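Local atomic coordinates of putative peptidyl-arginine deiminase (Chlorobium tepidum, PDB entry 1XKN), a protein that probably hydrolyses the guanidinium group of agmatine or of peptidyl arginine, acting as a deiminase. Residues A[174-180]-A[214-218]; A[166-172]-A[199-205]; A[92-98]-A[120-124]; A[219-225]-A[285-291]. All blocks are in the same frame, centred on the assembly; numbering follows the deposited sequence.

Interaction 1: A[174-180]-A[214-218]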
# COMPACT_ATOMS: atom_id res chain seq x y z
N CYS A 174 -11.99 4.55 -8.40
CA CYS A 174 -10.69 5.17 -8.56
C CYS A 174 -10.11 5.09 -9.97
O CYS A 174 -9.89 6.12 -10.61
CB CYS A 174 -9.70 4.57 -7.56
SG CYS A 174 -8.05 5.30 -7.60
N LEU A 175 -9.88 3.87 -10.45
CA LEU A 175 -9.29 3.70 -11.77
C LEU A 175 -10.12 4.20 -12.95
O LEU A 175 -9.59 4.33 -14.05
CB LEU A 175 -8.88 2.24 -12.00
CG LEU A 175 -7.38 1.98 -11.78
CD1 LEU A 175 -7.00 2.32 -10.34
CD2 LEU A 175 -7.04 0.53 -12.09
N LEU A 176 -11.40 4.47 -12.74
CA LEU A 176 -12.20 5.00 -13.84
C LEU A 176 -12.58 6.45 -13.59
O LEU A 176 -13.35 7.03 -14.35
CB LEU A 176 -13.45 4.14 -14.08
CG LEU A 176 -13.18 2.75 -14.68
CD1 LEU A 176 -14.50 2.11 -15.10
CD2 LEU A 176 -12.27 2.88 -15.90
N ASN A 177 -12.02 7.06 -12.55
CA ASN A 177 -12.31 8.46 -12.27
C ASN A 177 -11.58 9.29 -13.32
O ASN A 177 -10.38 9.13 -13.54
CB ASN A 177 -11.84 8.87 -10.87
CG ASN A 177 -12.33 10.26 -10.48
OD1 ASN A 177 -12.19 11.21 -11.24
ND2 ASN A 177 -12.90 10.37 -9.29
N PRO A 178 -12.30 10.20 -14.00
CA PRO A 178 -11.69 11.05 -15.03
C PRO A 178 -10.50 11.88 -14.56
O PRO A 178 -9.70 12.34 -15.38
CB PRO A 178 -12.85 11.92 -15.49
CG PRO A 178 -14.02 11.01 -15.34
CD PRO A 178 -13.77 10.37 -13.99
N ASN A 179 -10.36 12.07 -13.25
CA ASN A 179 -9.25 12.87 -12.74
C ASN A 179 -7.90 12.15 -12.74
O ASN A 179 -6.88 12.75 -12.41
CB ASN A 179 -9.54 13.42 -11.33
CG ASN A 179 -9.61 12.34 -10.26
OD1 ASN A 179 -9.08 11.25 -10.41
ND2 ASN A 179 -10.26 12.67 -9.14
N ARG A 180 -7.89 10.88 -13.11
CA ARG A 180 -6.63 10.15 -13.13
C ARG A 180 -6.03 10.11 -14.54
O ARG A 180 -4.96 10.69 -14.78
CB ARG A 180 -6.82 8.72 -12.60
CG ARG A 180 -7.16 8.65 -11.10
CD ARG A 180 -6.20 9.48 -10.25
NE ARG A 180 -6.09 9.00 -8.88
CZ ARG A 180 -7.02 9.14 -7.94
NH1 ARG A 180 -6.81 8.65 -6.72
NH2 ARG A 180 -8.15 9.77 -8.20
N THR A 214 -8.89 9.59 -1.85
CA THR A 214 -8.25 8.92 -2.98
C THR A 214 -9.27 8.50 -4.03
O THR A 214 -8.91 7.90 -5.05
CB THR A 214 -7.48 7.65 -2.53
OG1 THR A 214 -8.41 6.67 -2.06
CG2 THR A 214 -6.50 7.99 -1.42
N ASP A 215 -10.54 8.81 -3.78
CA ASP A 215 -11.62 8.47 -4.70
C ASP A 215 -11.87 6.97 -4.77
O ASP A 215 -12.11 6.41 -5.84
CB ASP A 215 -11.35 9.02 -6.10
CG ASP A 215 -11.23 10.52 -6.11
OD1 ASP A 215 -12.18 11.20 -5.68
OD2 ASP A 215 -10.18 11.03 -6.56
N GLY A 216 -11.77 6.31 -3.61
CA GLY A 216 -12.05 4.88 -3.55
C GLY A 216 -10.92 3.87 -3.63
O GLY A 216 -11.10 2.81 -4.23
N HIS A 217 -9.77 4.15 -3.02
CA HIS A 217 -8.68 3.17 -3.06
C HIS A 217 -9.12 1.82 -2.53
O HIS A 217 -9.75 1.73 -1.47
CB HIS A 217 -7.48 3.65 -2.25
CG HIS A 217 -6.47 4.39 -3.06
ND1 HIS A 217 -5.27 4.81 -2.54
CD2 HIS A 217 -6.48 4.79 -4.35
CE1 HIS A 217 -4.58 5.44 -3.47
NE2 HIS A 217 -5.29 5.44 -4.59
N VAL A 218 -8.77 0.77 -3.25
CA VAL A 218 -9.13 -0.57 -2.85
C VAL A 218 -8.45 -0.95 -1.54
O VAL A 218 -9.02 -1.68 -0.73
CB VAL A 218 -8.74 -1.60 -3.96
CG1 VAL A 218 -7.23 -1.76 -4.04
CG2 VAL A 218 -9.43 -2.93 -3.69
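T214 meets R180 through its backbone: NH1 of R180 donates to T214 O at 2.8 Å, coming in from above the carbonyl plane. The hydroxyl OG1 of T214 faces its own loop, accepting from H217 N (3.0 Å, an ST motif) and bonding to D212, while its CB lies over the H217 ring. D215 follows and carries the largest share of the contact. Its OD2 takes two donors from 174-180: NH2 of R180 at 2.9 Å, on the anti lone pair and nearly in the guanidinium plane, and ND2 of N179 at 3.1 Å, from above the carboxylate plane. K126 adds a second salt bridge to the same oxygen. N179 also holds the arginine, its OD1 receiving NH2 of R180 at 2.8 Å, and an Asx turn from N177 OD1 to N179 N (2.9 Å) shapes the loop that presents both groups. G216 passes its carbonyl to the hydroxyl of T171, which also receives the backbone N of C174. At H217, C174 SG stands at the ring edge, 3.6 Å from CD2. With SG anti to the backbone N (chi1 -178°), the sulfur also lies over one face of the R180 guanidinium. E156 ties the pieces together, one oxygen binding R180 NE and the other H217 NE2. The result is a largely buried network of charged and polar groups around the loop 214-218, which lies between strands 201-205 and 222-226 in what is probably the pentein (GME) fold, as in related guanidino-group-modifying enzymes.

Interaction 2: A[166-172]-A[199-205]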
# COMPACT_ATOMS: atom_id res chain seq x y z
N GLY A 166 -1.93 -13.74 -11.28
CA GLY A 166 -2.72 -13.31 -12.42
C GLY A 166 -3.94 -12.45 -12.15
O GLY A 166 -4.50 -11.86 -13.08
N LEU A 167 -4.36 -12.36 -10.89
CA LEU A 167 -5.51 -11.54 -10.54
C LEU A 167 -5.09 -10.20 -9.99
O LEU A 167 -4.06 -10.08 -9.32
CB LEU A 167 -6.38 -12.24 -9.50
CG LEU A 167 -6.89 -13.65 -9.82
CD1 LEU A 167 -7.77 -14.12 -8.67
CD2 LEU A 167 -7.65 -13.65 -11.12
N LEU A 168 -5.89 -9.18 -10.30
CA LEU A 168 -5.65 -7.83 -9.80
C LEU A 168 -7.00 -7.25 -9.41
O LEU A 168 -7.93 -7.20 -10.21
CB LEU A 168 -4.97 -6.96 -10.87
CG LEU A 168 -4.67 -5.51 -10.46
CD1 LEU A 168 -3.46 -4.99 -11.23
CD2 LEU A 168 -5.88 -4.62 -10.69
N LEU A 169 -7.09 -6.84 -8.15
CA LEU A 169 -8.30 -6.26 -7.58
C LEU A 169 -8.18 -4.74 -7.56
O LEU A 169 -7.14 -4.21 -7.17
CB LEU A 169 -8.50 -6.79 -6.16
CG LEU A 169 -9.78 -6.42 -5.42
CD1 LEU A 169 -10.96 -7.10 -6.11
CD2 LEU A 169 -9.70 -6.86 -3.96
N THR A 170 -9.23 -4.05 -7.99
CA THR A 170 -9.21 -2.59 -8.01
C THR A 170 -10.63 -2.05 -7.86
O THR A 170 -11.55 -2.82 -7.58
CB THR A 170 -8.57 -2.06 -9.33
OG1 THR A 170 -8.36 -0.65 -9.23
CG2 THR A 170 -9.48 -2.35 -10.52
N THR A 171 -10.81 -0.75 -8.03
CA THR A 171 -12.15 -0.17 -7.92
C THR A 171 -12.46 0.72 -9.10
O THR A 171 -11.57 1.39 -9.64
CB THR A 171 -12.33 0.68 -6.64
OG1 THR A 171 -11.50 1.84 -6.71
CG2 THR A 171 -11.99 -0.13 -5.40
N THR A 172 -13.72 0.72 -9.51
CA THR A 172 -14.16 1.55 -10.61
C THR A 172 -14.10 3.00 -10.15
O THR A 172 -13.72 3.89 -10.92
CB THR A 172 -15.60 1.19 -11.01
OG1 THR A 172 -15.62 -0.14 -11.56
CG2 THR A 172 -16.14 2.16 -12.04
N ILE A 199 -0.63 -9.16 -15.44
CA ILE A 199 -1.80 -9.83 -14.89
C ILE A 199 -2.72 -10.33 -16.01
O ILE A 199 -2.58 -9.92 -17.16
CB ILE A 199 -2.56 -8.91 -13.90
CG1 ILE A 199 -2.84 -7.54 -14.53
CG2 ILE A 199 -1.74 -8.75 -12.63
CD1 ILE A 199 -4.05 -7.52 -15.44
N GLU A 200 -3.63 -11.23 -15.66
CA GLU A 200 -4.54 -11.83 -16.64
C GLU A 200 -6.00 -11.45 -16.49
O GLU A 200 -6.75 -11.43 -17.47
CB GLU A 200 -4.42 -13.35 -16.61
CG GLU A 200 -3.21 -13.92 -17.34
CD GLU A 200 -1.90 -13.54 -16.70
OE1 GLU A 200 -1.66 -13.97 -15.55
OE2 GLU A 200 -1.11 -12.82 -17.34
N LYS A 201 -6.42 -11.18 -15.26
CA LYS A 201 -7.81 -10.83 -15.00
C LYS A 201 -7.92 -9.69 -14.00
O LYS A 201 -7.32 -9.73 -12.93
CB LYS A 201 -8.57 -12.05 -14.46
CG LYS A 201 -10.07 -11.83 -14.25
CD LYS A 201 -10.74 -13.11 -13.77
CE LYS A 201 -12.25 -12.96 -13.64
NZ LYS A 201 -12.88 -14.23 -13.16
N VAL A 202 -8.68 -8.66 -14.38
CA VAL A 202 -8.90 -7.52 -13.52
C VAL A 202 -10.28 -7.62 -12.90
O VAL A 202 -11.28 -7.76 -13.60
CB VAL A 202 -8.80 -6.19 -14.29
CG1 VAL A 202 -9.01 -5.01 -13.35
CG2 VAL A 202 -7.44 -6.08 -14.97
N LEU A 203 -10.32 -7.57 -11.57
CA LEU A 203 -11.58 -7.65 -10.83
C LEU A 203 -11.96 -6.25 -10.38
O LEU A 203 -11.31 -5.68 -9.50
CB LEU A 203 -11.40 -8.57 -9.62
CG LEU A 203 -10.93 -10.00 -9.89
CD1 LEU A 203 -10.60 -10.68 -8.57
CD2 LEU A 203 -12.02 -10.77 -10.63
N TRP A 204 -13.02 -5.71 -10.97
CA TRP A 204 -13.46 -4.36 -10.64
C TRP A 204 -14.52 -4.24 -9.56
O TRP A 204 -15.68 -4.60 -9.78
CB TRP A 204 -13.98 -3.65 -11.89
CG TRP A 204 -12.97 -3.44 -12.96
CD1 TRP A 204 -12.59 -4.33 -13.92
CD2 TRP A 204 -12.22 -2.24 -13.20
NE1 TRP A 204 -11.65 -3.75 -14.75
CE2 TRP A 204 -11.40 -2.48 -14.33
CE3 TRP A 204 -12.15 -0.99 -12.56
CZ2 TRP A 204 -10.54 -1.51 -14.84
CZ3 TRP A 204 -11.29 -0.03 -13.07
CH2 TRP A 204 -10.49 -0.29 -14.20
N LEU A 205 -14.13 -3.73 -8.39
CA LEU A 205 -15.08 -3.52 -7.31
C LEU A 205 -15.70 -2.15 -7.56
O LEU A 205 -15.33 -1.46 -8.51
CB LEU A 205 -14.38 -3.55 -5.95
CG LEU A 205 -13.77 -4.90 -5.56
CD1 LEU A 205 -13.08 -4.78 -4.21
CD2 LEU A 205 -14.86 -5.95 -5.51
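T170 and W204 lie side by side on one face of a parallel strand pair, methyl CG2 of T170 sitting 3.9 Å from the centroid of the six-membered ring of W204 in a CH-pi contact. A chi1 of -170° sends OG1 of T170 to the carbonyl of A159 and turns CG2 onto the indole, where V202 CG1 covers the same face. On the other face of the sheet, L169 CD1 packs 3.6 Å from L205 CG, and L167 CD2 lies 3.8 Å from CB of K201. The backbones hold these neighbours in step. L168 O accepts L203 N at 2.8 Å in an almost straight bond (177°), and T170 and T172 continue the ladder with L203 and L205. At its start, G166 O is gripped twice, by E200 N at 2.8 Å and by K201 N at 3.0 Å. Farther out, E190 of helix 186-197 receives NE1 of W204 and K186 makes a cation-pi contact with its ring; that helix links the strands in a beta-alpha-beta crossover. Leucines on the other face meet A222 and F224. Cohesion thus comes from a regular ladder of backbone hydrogen bonds between largely apolar side chains, with the polar ends of T170 and W204 satisfied beyond the pair.

Interaction 3: A[92-98]-A[120-124]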
# COMPACT_ATOMS: atom_id res chain seq x y z
N ASP A 92 5.08 14.27 -0.25
CA ASP A 92 4.21 13.67 0.77
C ASP A 92 4.80 12.34 1.23
O ASP A 92 5.82 11.89 0.71
CB ASP A 92 2.78 13.46 0.25
CG ASP A 92 2.70 12.54 -0.97
OD1 ASP A 92 3.35 11.47 -0.97
OD2 ASP A 92 1.95 12.88 -1.91
N ALA A 93 4.15 11.70 2.21
CA ALA A 93 4.64 10.44 2.76
C ALA A 93 3.93 9.19 2.23
O ALA A 93 4.16 8.10 2.74
CB ALA A 93 4.55 10.47 4.28
N TRP A 94 3.10 9.34 1.21
CA TRP A 94 2.34 8.22 0.67
C TRP A 94 3.15 7.35 -0.28
O TRP A 94 2.87 7.25 -1.49
CB TRP A 94 1.09 8.76 -0.01
CG TRP A 94 0.39 9.79 0.84
CD1 TRP A 94 0.08 11.07 0.49
CD2 TRP A 94 -0.05 9.63 2.20
NE1 TRP A 94 -0.52 11.72 1.54
CE2 TRP A 94 -0.61 10.87 2.60
CE3 TRP A 94 -0.02 8.57 3.12
CZ2 TRP A 94 -1.14 11.07 3.88
CZ3 TRP A 94 -0.56 8.78 4.40
CH2 TRP A 94 -1.11 10.02 4.76
N CYS A 95 4.16 6.69 0.28
CA CYS A 95 5.07 5.83 -0.47
C CYS A 95 4.34 4.71 -1.22
O CYS A 95 4.83 4.21 -2.23
CB CYS A 95 6.11 5.23 0.48
SG CYS A 95 7.60 4.63 -0.35
N ARG A 96 3.18 4.29 -0.71
CA ARG A 96 2.42 3.24 -1.37
C ARG A 96 1.97 3.70 -2.75
O ARG A 96 2.01 2.93 -3.72
CB ARG A 96 1.18 2.89 -0.54
CG ARG A 96 0.19 1.96 -1.23
CD ARG A 96 0.82 0.61 -1.54
NE ARG A 96 1.41 0.02 -0.34
CZ ARG A 96 2.09 -1.11 -0.32
NH1 ARG A 96 2.61 -1.57 0.82
NH2 ARG A 96 2.27 -1.80 -1.45
N ASP A 97 1.56 4.96 -2.84
CA ASP A 97 1.06 5.52 -4.09
C ASP A 97 2.09 6.11 -5.05
O ASP A 97 1.92 5.99 -6.27
CB ASP A 97 -0.02 6.56 -3.76
CG ASP A 97 -1.20 5.95 -3.03
OD1 ASP A 97 -2.01 6.71 -2.47
OD2 ASP A 97 -1.33 4.71 -3.03
N HIS A 98 3.15 6.73 -4.53
CA HIS A 98 4.17 7.32 -5.39
C HIS A 98 5.45 6.48 -5.42
O HIS A 98 6.33 6.69 -6.26
CB HIS A 98 4.49 8.76 -4.92
CG HIS A 98 5.22 8.84 -3.61
ND1 HIS A 98 4.75 9.59 -2.55
CD2 HIS A 98 6.39 8.31 -3.21
CE1 HIS A 98 5.61 9.51 -1.55
NE2 HIS A 98 6.62 8.74 -1.92
N TYR A 120 2.15 9.85 -11.11
CA TYR A 120 1.48 10.21 -9.87
C TYR A 120 0.98 11.64 -10.02
O TYR A 120 1.70 12.49 -10.55
CB TYR A 120 2.45 10.13 -8.69
CG TYR A 120 1.86 10.47 -7.34
CD1 TYR A 120 0.92 9.64 -6.74
CD2 TYR A 120 2.25 11.62 -6.65
CE1 TYR A 120 0.39 9.93 -5.49
CE2 TYR A 120 1.72 11.93 -5.40
CZ TYR A 120 0.79 11.08 -4.82
OH TYR A 120 0.27 11.36 -3.58
N ASN A 121 -0.24 11.91 -9.57
CA ASN A 121 -0.77 13.27 -9.65
C ASN A 121 -1.54 13.71 -8.40
O ASN A 121 -2.52 14.44 -8.49
CB ASN A 121 -1.63 13.46 -10.91
CG ASN A 121 -2.96 12.72 -10.87
OD1 ASN A 121 -3.78 12.85 -11.79
ND2 ASN A 121 -3.20 11.95 -9.82
N ALA A 122 -1.07 13.26 -7.24
CA ALA A 122 -1.68 13.60 -5.95
C ALA A 122 -3.17 13.31 -5.89
O ALA A 122 -3.99 14.20 -5.63
CB ALA A 122 -1.42 15.08 -5.64
N TRP A 123 -3.52 12.05 -6.14
CA TRP A 123 -4.90 11.58 -6.11
C TRP A 123 -5.86 12.44 -6.94
O TRP A 123 -6.91 12.86 -6.45
CB TRP A 123 -5.41 11.50 -4.66
CG TRP A 123 -4.53 10.70 -3.72
CD1 TRP A 123 -3.70 9.67 -4.04
CD2 TRP A 123 -4.44 10.86 -2.29
NE1 TRP A 123 -3.09 9.17 -2.91
CE2 TRP A 123 -3.53 9.88 -1.82
CE3 TRP A 123 -5.04 11.72 -1.37
CZ2 TRP A 123 -3.21 9.75 -0.46
CZ3 TRP A 123 -4.71 11.59 -0.02
CH2 TRP A 123 -3.81 10.61 0.42
N GLY A 124 -5.49 12.71 -8.19
CA GLY A 124 -6.36 13.50 -9.05
C GLY A 124 -6.15 15.00 -8.94
O GLY A 124 -7.08 15.78 -9.18
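W123 gives its indole NE1 to OD1 of D97 at 2.7 Å, the shortest bond between the segments, joining the short helix 95-98 to the turn that follows strand 110-119. The oxygen is met on its anti side, somewhat out of the carboxylate plane, and the planes of carboxylate and indole stand 74° apart. The other oxygen, OD2, takes the backbone N of G158, so both branches of D97 are held and the carboxylate cannot easily rotate. The far rim of W123 leans over one face of W94: CH2 lies 3.6 Å from NE1 of W94, with the two ring systems inclined obliquely at 33°. D92 and Y120 approach from opposite directions, and the phenol OH donates to D92 OD2 at 2.8 Å. Meanwhile D92 OD1 closes an Asx turn by accepting W94 N at 3.1 Å and receives a weak bond from ND1 of H98. The Y120 ring is sandwiched: CB of H98 sits 3.9 Å from its centroid, almost on the ring normal, while the backbone N of A122 lies over the opposite face. A chi1 of 70° keeps the H98 imidazole clear of that face centre, its edge directed toward the tyrosine and its NE2 bonded to S21. Next door, Y120 N is bonded to N134, a ligand of the bound sodium. Two buried carboxylates are thus oriented by neutral O-H and N-H donors from aromatic side chains across the contact.

Interaction 4: A[219-225]-A[285-291]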
# COMPACT_ATOMS: atom_id res chain seq x y z
N ASP A 219 -7.25 -0.42 -1.30
CA ASP A 219 -6.53 -0.77 -0.08
C ASP A 219 -7.13 -0.22 1.22
O ASP A 219 -6.52 -0.31 2.28
CB ASP A 219 -5.03 -0.44 -0.20
CG ASP A 219 -4.70 1.02 0.03
OD1 ASP A 219 -5.62 1.87 0.03
OD2 ASP A 219 -3.50 1.33 0.22
N ASP A 220 -8.33 0.35 1.14
CA ASP A 220 -9.01 0.83 2.34
C ASP A 220 -10.25 -0.05 2.49
O ASP A 220 -11.09 0.19 3.36
CB ASP A 220 -9.45 2.30 2.21
CG ASP A 220 -8.34 3.28 2.56
OD1 ASP A 220 -7.47 2.93 3.38
OD2 ASP A 220 -8.37 4.41 2.03
N MSE A 221 -10.34 -1.09 1.67
CA MSE A 221 -11.52 -1.94 1.68
C MSE A 221 -11.34 -3.45 1.49
O MSE A 221 -11.84 -4.25 2.28
CB MSE A 221 -12.47 -1.40 0.60
CG MSE A 221 -13.78 -2.14 0.43
SE MSE A 221 -14.90 -1.13 -0.78
CE MSE A 221 -13.80 -1.23 -2.35
N ALA A 222 -10.63 -3.85 0.43
CA ALA A 222 -10.43 -5.26 0.12
C ALA A 222 -8.98 -5.56 -0.21
O ALA A 222 -8.30 -4.77 -0.88
CB ALA A 222 -11.34 -5.66 -1.03
N ARG A 223 -8.51 -6.72 0.23
CA ARG A 223 -7.11 -7.13 0.02
C ARG A 223 -6.95 -8.64 -0.15
O ARG A 223 -7.61 -9.42 0.52
CB ARG A 223 -6.27 -6.71 1.23
CG ARG A 223 -6.30 -5.23 1.59
CD ARG A 223 -5.40 -4.42 0.67
NE ARG A 223 -4.05 -4.97 0.63
CZ ARG A 223 -3.16 -4.84 1.62
NH1 ARG A 223 -1.96 -5.38 1.50
NH2 ARG A 223 -3.47 -4.15 2.70
N PHE A 224 -6.06 -9.05 -1.05
CA PHE A 224 -5.78 -10.47 -1.20
C PHE A 224 -4.91 -10.85 -0.00
O PHE A 224 -4.05 -10.07 0.40
CB PHE A 224 -4.99 -10.74 -2.49
CG PHE A 224 -5.85 -10.99 -3.69
CD1 PHE A 224 -6.62 -12.14 -3.79
CD2 PHE A 224 -5.90 -10.06 -4.73
CE1 PHE A 224 -7.44 -12.36 -4.89
CE2 PHE A 224 -6.71 -10.27 -5.83
CZ PHE A 224 -7.49 -11.43 -5.91
N VAL A 225 -5.16 -12.02 0.59
CA VAL A 225 -4.35 -12.48 1.72
C VAL A 225 -3.59 -13.73 1.29
O VAL A 225 -2.59 -14.11 1.90
CB VAL A 225 -5.20 -12.79 2.99
CG1 VAL A 225 -5.69 -11.49 3.62
CG2 VAL A 225 -6.37 -13.69 2.63
N SER A 285 -9.58 2.40 8.37
CA SER A 285 -9.90 1.05 7.93
C SER A 285 -8.80 0.03 8.24
O SER A 285 -7.62 0.29 8.01
CB SER A 285 -10.16 1.04 6.42
OG SER A 285 -10.38 -0.29 5.97
N TYR A 286 -9.21 -1.11 8.77
CA TYR A 286 -8.26 -2.17 9.09
C TYR A 286 -7.70 -2.82 7.84
O TYR A 286 -6.71 -3.54 7.91
CB TYR A 286 -8.91 -3.23 9.97
CG TYR A 286 -9.44 -2.70 11.28
CD1 TYR A 286 -8.60 -2.06 12.19
CD2 TYR A 286 -10.79 -2.82 11.61
CE1 TYR A 286 -9.08 -1.56 13.40
CE2 TYR A 286 -11.29 -2.33 12.81
CZ TYR A 286 -10.43 -1.70 13.70
OH TYR A 286 -10.93 -1.22 14.89
N ALA A 287 -8.34 -2.60 6.70
CA ALA A 287 -7.86 -3.19 5.45
C ALA A 287 -6.56 -2.53 5.02
O ALA A 287 -5.84 -3.05 4.16
CB ALA A 287 -8.91 -3.04 4.35
N ASN A 288 -6.25 -1.37 5.60
CA ASN A 288 -5.04 -0.66 5.25
C ASN A 288 -3.85 -1.16 6.07
O ASN A 288 -3.07 -0.38 6.61
CB ASN A 288 -5.24 0.85 5.45
CG ASN A 288 -4.40 1.69 4.50
OD1 ASN A 288 -4.60 1.67 3.28
ND2 ASN A 288 -3.44 2.42 5.04
N PHE A 289 -3.72 -2.48 6.13
CA PHE A 289 -2.63 -3.14 6.86
C PHE A 289 -1.49 -3.41 5.89
O PHE A 289 -1.65 -3.31 4.67
CB PHE A 289 -3.12 -4.47 7.46
CG PHE A 289 -3.59 -5.48 6.44
CD1 PHE A 289 -2.68 -6.27 5.74
CD2 PHE A 289 -4.95 -5.64 6.18
CE1 PHE A 289 -3.12 -7.20 4.80
CE2 PHE A 289 -5.40 -6.56 5.24
CZ PHE A 289 -4.48 -7.35 4.54
N TYR A 290 -0.31 -3.73 6.43
CA TYR A 290 0.84 -4.03 5.58
C TYR A 290 1.41 -5.38 5.96
O TYR A 290 1.62 -5.67 7.14
CB TYR A 290 1.92 -2.95 5.74
CG TYR A 290 3.18 -3.26 4.97
CD1 TYR A 290 3.17 -3.34 3.57
CD2 TYR A 290 4.39 -3.46 5.62
CE1 TYR A 290 4.33 -3.62 2.85
CE2 TYR A 290 5.56 -3.74 4.91
CZ TYR A 290 5.52 -3.82 3.53
OH TYR A 290 6.68 -4.08 2.83
N ILE A 291 1.67 -6.21 4.95
CA ILE A 291 2.24 -7.53 5.18
C ILE A 291 3.76 -7.44 5.05
O ILE A 291 4.26 -7.06 3.99
CB ILE A 291 1.74 -8.57 4.14
CG1 ILE A 291 0.21 -8.62 4.13
CG2 ILE A 291 2.31 -9.95 4.48
CD1 ILE A 291 -0.35 -9.26 2.87
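The type I turn S285-N288 and the strand entry behind it close on R223 of strand 222-226, whose guanidinium is the hub of the contact. NH2 of R223 is shared between two carbonyls, F289 O at 2.8 Å and A287 O at 3.0 Å, both close to the guanidinium plane. The flat group stacks on the F289 ring, CZ of R223 standing 4.3 Å from the ring centroid with the planes 25° apart: a cation-pi pair, with NH2 over the ring centre. Bends at chi2 (-78°) and chi3 (-54°) lay the guanidinium back over this ring, and CB of R223 touches CZ of F289 at 3.8 Å. The remaining nitrogens serve acidic groups, NE going to D161 and NH1 to E11. Toward the start of the turn, S285 OG donates to D220 O at 2.7 Å, from well above the carbonyl plane, and accepts A287 N at 3.2 Å in an ST turn. CB of A287 then presses against the backbone N of M221, a selenomethionine, at 3.6 Å. A buried arginine thus ties the edge strand of one three-stranded mixed sheet to the turn leading into edge strand 290-291 of another, an arrangement consistent with neighbouring blades packed around the centre of a pentein-like alpha/beta propeller.

Along the chain interaction 3 closes first; the segments of interactions 1 and 2 then alternate, and interaction 4 comes last. Strand 167-171 runs directly into helix 172-175, so interactions 1 and 2, with centres about 14 Å apart, share one strand-to-helix corner. Residue 218 ends interaction 1 and 219 begins interaction 4, whose strand 222-226 packs against the leucine face of interaction 2. Interaction 3 lies about 12 Å from interaction 1, centre to centre, and meets it through W123, D97 and H217, but does not touch interaction 2, about 20 Å away. Interactions 1 and 4 each touch both 2 and 3, so sequence-distant loops and strands meet inside the probable pentein fold.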